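Local coordinates for Ice-binding protein isoform1a (PDB 7BWX) that binds ice, probably by recognising specific water molecules in the prism planes of the crystal, and folds as a right-handed beta-helix, at residues 123-128 with 150-155; 140-145 with 168-173. The protein carries 1 engineered substitution. All blocks are in the same frame, centred on the assembly; numbering follows the deposited sequence.

Interaction 1 (123-128 with 150-155)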
loop_
_atom_site.group_PDB
_atom_site.type_symbol
_atom_site.label_atom_id
_atom_site.label_comp_id
_atom_site.label_asym_id
_atom_site.label_seq_id
_atom_site.Cartn_x
_atom_site.Cartn_y
_atom_site.Cartn_z
ATOM N N SER A 123 16.169 0.184 -10.664
ATOM C CA SER A 123 14.956 0.243 -11.515
ATOM C C SER A 123 14.120 -1.031 -11.299
ATOM O O SER A 123 13.095 -1.167 -11.940
ATOM C CB SER A 123 15.318 0.472 -12.972
ATOM O OG SER A 123 15.728 -0.772 -13.537
ATOM N N SER A 124 14.553 -1.970 -10.468
ATOM C CA SER A 124 13.779 -3.192 -10.119
ATOM C C SER A 124 12.326 -2.804 -9.761
ATOM O O SER A 124 12.164 -1.897 -8.951
ATOM C CB SER A 124 14.424 -3.909 -8.951
ATOM O OG SER A 124 15.553 -4.685 -9.362
ATOM N N VAL A 125 11.331 -3.519 -10.293
ATOM C CA VAL A 125 9.904 -3.324 -9.915
ATOM C C VAL A 125 9.337 -4.628 -9.387
ATOM O O VAL A 125 9.663 -5.723 -9.934
ATOM C CB VAL A 125 9.100 -2.758 -11.102
ATOM C CG1 VAL A 125 7.615 -2.779 -10.810
ATOM C CG2 VAL A 125 9.564 -1.362 -11.442
ATOM N N TRP A 126 8.526 -4.526 -8.318
ATOM C CA TRP A 126 7.731 -5.628 -7.756
ATOM C C TRP A 126 6.243 -5.279 -7.882
ATOM O O TRP A 126 5.807 -4.202 -7.405
ATOM C CB TRP A 126 8.057 -5.933 -6.308
ATOM C CG TRP A 126 9.438 -6.436 -6.057
ATOM C CD1 TRP A 126 9.845 -7.721 -5.831
ATOM C CD2 TRP A 126 10.610 -5.622 -6.015
ATOM N NE1 TRP A 126 11.201 -7.749 -5.645
ATOM C CE2 TRP A 126 11.692 -6.471 -5.729
ATOM C CE3 TRP A 126 10.833 -4.269 -6.176
ATOM C CZ2 TRP A 126 12.996 -5.984 -5.641
ATOM C CZ3 TRP A 126 12.111 -3.781 -6.060
ATOM C CH2 TRP A 126 13.178 -4.632 -5.805
ATOM N N VAL A 127 5.485 -6.191 -8.459
ATOM C CA VAL A 127 4.001 -6.111 -8.464
ATOM C C VAL A 127 3.512 -7.422 -7.876
ATOM O O VAL A 127 3.731 -8.480 -8.497
ATOM C CB VAL A 127 3.408 -5.846 -9.855
ATOM C CG1 VAL A 127 1.903 -5.744 -9.738
ATOM C CG2 VAL A 127 3.994 -4.644 -10.521
ATOM N N PHE A 128 2.917 -7.354 -6.693
ATOM C CA PHE A 128 2.260 -8.486 -6.053
ATOM C C PHE A 128 0.795 -8.451 -6.448
ATOM O O PHE A 128 0.068 -7.590 -5.960
ATOM C CB PHE A 128 2.535 -8.464 -4.564
ATOM C CG PHE A 128 3.990 -8.731 -4.253
ATOM C CD1 PHE A 128 4.452 -10.029 -4.088
ATOM C CD2 PHE A 128 4.878 -7.687 -4.101
ATOM C CE1 PHE A 128 5.799 -10.279 -3.832
ATOM C CE2 PHE A 128 6.214 -7.916 -3.803
ATOM C CZ PHE A 128 6.673 -9.221 -3.677
ATOM N N ALA A 150 11.254 1.438 -2.280
ATOM C CA ALA A 150 9.847 1.285 -1.826
ATOM C C ALA A 150 8.891 1.781 -2.907
ATOM O O ALA A 150 7.833 1.155 -3.141
ATOM C CB ALA A 150 9.633 2.062 -0.567
ATOM N N ASN A 151 9.248 2.868 -3.581
ATOM C CA ASN A 151 8.328 3.484 -4.555
ATOM C C ASN A 151 8.188 2.592 -5.792
ATOM O O ASN A 151 7.339 2.904 -6.609
ATOM C CB ASN A 151 8.752 4.907 -4.904
ATOM C CG ASN A 151 7.591 5.739 -5.387
ATOM O OD1 ASN A 151 6.470 5.643 -4.860
ATOM N ND2 ASN A 151 7.839 6.465 -6.466
ATOM N N ASN A 152 8.958 1.504 -5.911
ATOM C CA ASN A 152 8.886 0.569 -7.064
ATOM C C ASN A 152 8.254 -0.753 -6.641
ATOM O O ASN A 152 8.333 -1.729 -7.426
ATOM C CB ASN A 152 10.268 0.316 -7.689
ATOM C CG ASN A 152 10.832 1.507 -8.441
ATOM O OD1 ASN A 152 10.128 2.449 -8.778
ATOM N ND2 ASN A 152 12.102 1.417 -8.783
ATOM N N VAL A 153 7.550 -0.760 -5.503
ATOM C CA VAL A 153 6.866 -1.935 -4.949
ATOM C C VAL A 153 5.373 -1.641 -4.924
ATOM O O VAL A 153 5.009 -0.581 -4.404
ATOM C CB VAL A 153 7.415 -2.207 -3.542
ATOM C CG1 VAL A 153 6.658 -3.331 -2.891
ATOM C CG2 VAL A 153 8.911 -2.481 -3.590
ATOM N N PHE A 154 4.565 -2.529 -5.492
ATOM C CA PHE A 154 3.091 -2.390 -5.617
ATOM C C PHE A 154 2.435 -3.649 -5.072
ATOM O O PHE A 154 2.709 -4.779 -5.570
ATOM C CB PHE A 154 2.737 -2.153 -7.087
ATOM C CG PHE A 154 3.425 -0.941 -7.646
ATOM C CD1 PHE A 154 2.849 0.310 -7.511
ATOM C CD2 PHE A 154 4.644 -1.050 -8.284
ATOM C CE1 PHE A 154 3.474 1.442 -8.008
ATOM C CE2 PHE A 154 5.280 0.087 -8.760
ATOM C CZ PHE A 154 4.694 1.328 -8.628
ATOM N N TRP A 155 1.617 -3.465 -4.055
ATOM C CA TRP A 155 0.766 -4.502 -3.452
ATOM C C TRP A 155 -0.649 -4.339 -4.036
ATOM O O TRP A 155 -1.346 -3.393 -3.652
ATOM C CB TRP A 155 0.745 -4.364 -1.933
ATOM C CG TRP A 155 2.112 -4.439 -1.347
ATOM C CD1 TRP A 155 2.955 -3.405 -1.020
ATOM C CD2 TRP A 155 2.848 -5.647 -1.131
ATOM N NE1 TRP A 155 4.142 -3.906 -0.552
ATOM C CE2 TRP A 155 4.101 -5.276 -0.597
ATOM C CE3 TRP A 155 2.517 -7.000 -1.239
ATOM C CZ2 TRP A 155 5.065 -6.226 -0.262
ATOM C CZ3 TRP A 155 3.477 -7.935 -0.939
ATOM C CH2 TRP A 155 4.738 -7.544 -0.470
HETATM O O HOH W 1 13.787 -0.777 -6.958
#

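Interaction 2 (140-145 with 168-173)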
loop_
_atom_site.group_PDB
_atom_site.type_symbol
_atom_site.label_atom_id
_atom_site.label_comp_id
_atom_site.label_asym_id
_atom_site.label_seq_id
_atom_site.Cartn_x
_atom_site.Cartn_y
_atom_site.Cartn_z
ATOM N N SER A 140 5.498 -7.989 11.797
ATOM C CA SER A 140 6.041 -8.417 10.496
ATOM C C SER A 140 6.766 -7.234 9.850
ATOM O O SER A 140 6.454 -6.074 10.180
ATOM C CB SER A 140 4.953 -9.019 9.593
ATOM O OG SER A 140 3.989 -8.036 9.221
ATOM N N SER A 141 7.658 -7.493 8.914
ATOM C CA SER A 141 8.401 -6.422 8.233
ATOM C C SER A 141 8.764 -6.783 6.820
ATOM O O SER A 141 9.089 -7.939 6.512
ATOM C CB SER A 141 9.637 -6.072 9.014
ATOM O OG SER A 141 10.113 -4.810 8.607
ATOM N N ILE A 142 8.777 -5.773 6.004
ATOM C CA ILE A 142 9.291 -5.842 4.625
ATOM C C ILE A 142 10.555 -5.000 4.571
ATOM O O ILE A 142 10.513 -3.839 4.980
ATOM C CB ILE A 142 8.210 -5.363 3.640
ATOM C CG1 ILE A 142 6.998 -6.290 3.708
ATOM C CG2 ILE A 142 8.777 -5.263 2.222
ATOM C CD1 ILE A 142 5.706 -5.688 3.215
ATOM N N ILE A 143 11.625 -5.552 4.048
ATOM C CA ILE A 143 12.927 -4.846 3.957
ATOM C C ILE A 143 13.409 -4.841 2.509
ATOM O O ILE A 143 12.996 -5.722 1.674
ATOM C CB ILE A 143 13.952 -5.485 4.916
ATOM C CG1 ILE A 143 14.333 -6.908 4.531
ATOM C CG2 ILE A 143 13.464 -5.417 6.348
ATOM C CD1 ILE A 143 15.428 -7.474 5.423
ATOM N N LEU A 144 14.234 -3.864 2.224
ATOM C CA LEU A 144 14.794 -3.615 0.893
ATOM C C LEU A 144 16.296 -3.907 0.920
ATOM O O LEU A 144 16.956 -3.329 1.784
ATOM C CB LEU A 144 14.571 -2.144 0.566
ATOM C CG LEU A 144 13.130 -1.645 0.702
ATOM C CD1 LEU A 144 13.089 -0.142 0.496
ATOM C CD2 LEU A 144 12.194 -2.388 -0.240
ATOM N N THR A 145 16.820 -4.639 -0.053
ATOM C CA THR A 145 18.291 -4.845 -0.160
ATOM C C THR A 145 18.756 -4.546 -1.579
ATOM O O THR A 145 17.924 -4.567 -2.512
ATOM C CB THR A 145 18.664 -6.259 0.280
ATOM O OG1 THR A 145 18.052 -7.144 -0.662
ATOM C CG2 THR A 145 18.201 -6.553 1.690
ATOM N N HIS A 168 5.575 -3.424 9.721
ATOM C CA HIS A 168 6.224 -2.448 8.844
ATOM C C HIS A 168 6.103 -2.906 7.404
ATOM O O HIS A 168 6.424 -4.050 7.104
ATOM C CB HIS A 168 7.687 -2.215 9.227
ATOM C CG HIS A 168 8.324 -1.223 8.327
ATOM N ND1 HIS A 168 7.982 0.113 8.390
ATOM C CD2 HIS A 168 9.162 -1.362 7.268
ATOM C CE1 HIS A 168 8.637 0.765 7.441
ATOM N NE2 HIS A 168 9.396 -0.113 6.756
ATOM N N LEU A 169 5.637 -2.008 6.534
ATOM C CA LEU A 169 5.484 -2.305 5.095
ATOM C C LEU A 169 6.227 -1.251 4.295
ATOM O O LEU A 169 6.308 -0.058 4.719
ATOM C CB LEU A 169 4.001 -2.370 4.740
ATOM C CG LEU A 169 3.667 -2.653 3.278
ATOM C CD1 LEU A 169 2.409 -3.486 3.151
ATOM C CD2 LEU A 169 3.470 -1.339 2.513
ATOM N N GLU A 170 6.813 -1.720 3.211
ATOM C CA GLU A 170 7.413 -0.891 2.174
ATOM C C GLU A 170 6.524 -1.100 0.943
ATOM O O GLU A 170 6.239 -2.263 0.586
ATOM C CB GLU A 170 8.871 -1.293 1.916
ATOM C CG GLU A 170 9.780 -1.164 3.158
ATOM C CD GLU A 170 10.367 0.213 3.387
ATOM O OE1 GLU A 170 10.384 1.006 2.416
ATOM O OE2 GLU A 170 10.826 0.512 4.512
ATOM N N GLY A 171 6.138 -0.004 0.319
ATOM C CA GLY A 171 5.493 -0.057 -0.989
ATOM C C GLY A 171 4.115 0.598 -1.037
ATOM O O GLY A 171 3.634 1.096 -0.020
ATOM N N ASN A 172 3.553 0.609 -2.247
ATOM C CA ASN A 172 2.232 1.218 -2.572
ATOM C C ASN A 172 1.172 0.125 -2.480
ATOM O O ASN A 172 1.232 -0.843 -3.233
ATOM C CB ASN A 172 2.321 1.889 -3.939
ATOM C CG ASN A 172 3.385 2.962 -3.988
ATOM O OD1 ASN A 172 3.336 3.920 -3.213
ATOM N ND2 ASN A 172 4.331 2.821 -4.904
ATOM N N VAL A 173 0.301 0.245 -1.496
ATOM C CA VAL A 173 -0.812 -0.670 -1.266
ATOM C C VAL A 173 -1.976 -0.086 -2.057
ATOM O O VAL A 173 -2.469 0.964 -1.670
ATOM C CB VAL A 173 -1.148 -0.828 0.215
ATOM C CG1 VAL A 173 -2.299 -1.805 0.388
ATOM C CG2 VAL A 173 0.070 -1.267 1.050
HETATM O O HOH W 2 4.575 -6.178 7.140
HETATM O O HOH W 3 12.117 -1.634 5.599
#

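Interaction 1 (123-128 with 150-155)
Trp126 N donates to Asn152 O at 2.9 Å, in the carbonyl plane and nearly straight at 167°. Two more backbone bonds continue the parallel pairing: Phe154 N gives to Trp126 O, and Phe128 N gives to Phe154 O at 2.8 Å. The side chain of Asn152 adds a weak bond from ND2 to Ser124 O at 3.3 Å, and a water donates to the same carbonyl.

Inside the coil, the Phe128 ring and the six-membered ring of Trp155 form an offset stack, centroids 4.3 Å apart and planes at 10°. Both CG atoms lie anti to their carbonyl carbons (chi1 -57° in Trp155), which extends both rings to one side of the strands. Trp155 NE1 bonds Glu170 O. An alanine in place of Trp155 would probably leave one face of Phe128 without its stacking partner and Glu170 O without its indole donor. Next to this pair, Trp126 CE3 meets Val153 CG2 at 3.7 Å. On the face of Phe154 and Val127, Val125 CG1 from the preceding loop lies 4.2 Å from Phe154 CE2, at the ring edge.

These are successive rungs of the beta-helix. Tyr102 of strand 100-104 meets the Phe128 ring, and strand 172-175 pairs with strand 153-157 on its other side.

Interaction 2 (140-145 with 168-173)
The His168 ring turns an edge to strand 141-145, with Ser141 OG and Ile142 O both near its plane. His168 CD2 lies 3.6 Å from Ile142 O, and Ser141 OG sits 3.6 Å from His168 CB. At the same ring, His168 NE2 donates to Glu170 OE2 at 2.7 Å, almost straight at 169°. The carboxylate receives this bond from above its plane, while OE2 lies in the plane of the imidazole. ND1 bonds Thr186, so the ring is held at both nitrogens and its rotation is probably fixed. Glu170 OE2 also takes bonds from Asn188 and from a water that donates to Ile142 O too.

The two segments belong to successive coils of a right-handed beta-helix. Their strands run at 40° to each other and diverge after Ile142. His168 N bonds Ser140 O at 2.8 Å. The return bond, Ile142 N to His168 O, is longer at 3.1 Å and comes from above the carbonyl plane. A second water donates to His168 O and to Ser140 OG, which also bonds Tyr137 O.

Beyond these bonds lies packing, partly apolar. Ile142 CD1 packs on Leu169 CG at 3.7 Å, with the two side chains running together. Glu170 passes Ile142 the opposite way, its CG 3.3 Å from Ile142 O. A bend at chi2 (-85°) brings Glu170 OE1 to 3.5 Å from Leu144 CD1. On the interior side, Trp155 lies against Ile142 and Leu169.

Overall arrangement
Interactions 1 and 2 have centres about 10 Å apart and touch. Along the chain their segments alternate: 123-128, 140-145, 150-155, 168-173. Each contact thus joins one coil of the beta-helix to the next, on different faces. In the chain, strand 141-145 comes between the two strands of interaction 1. After the corner at Gly171, strand 172-175 pairs with strand 153-157, so both contacts reach the same sheet. The probable bonds Trp155 N to Asn172 O and Asn172 N to Val153 O make this join. Together the contacts tie neighbouring coils along two faces, consistent with the stacked coils of a right-handed beta-helix in this ice-binding family.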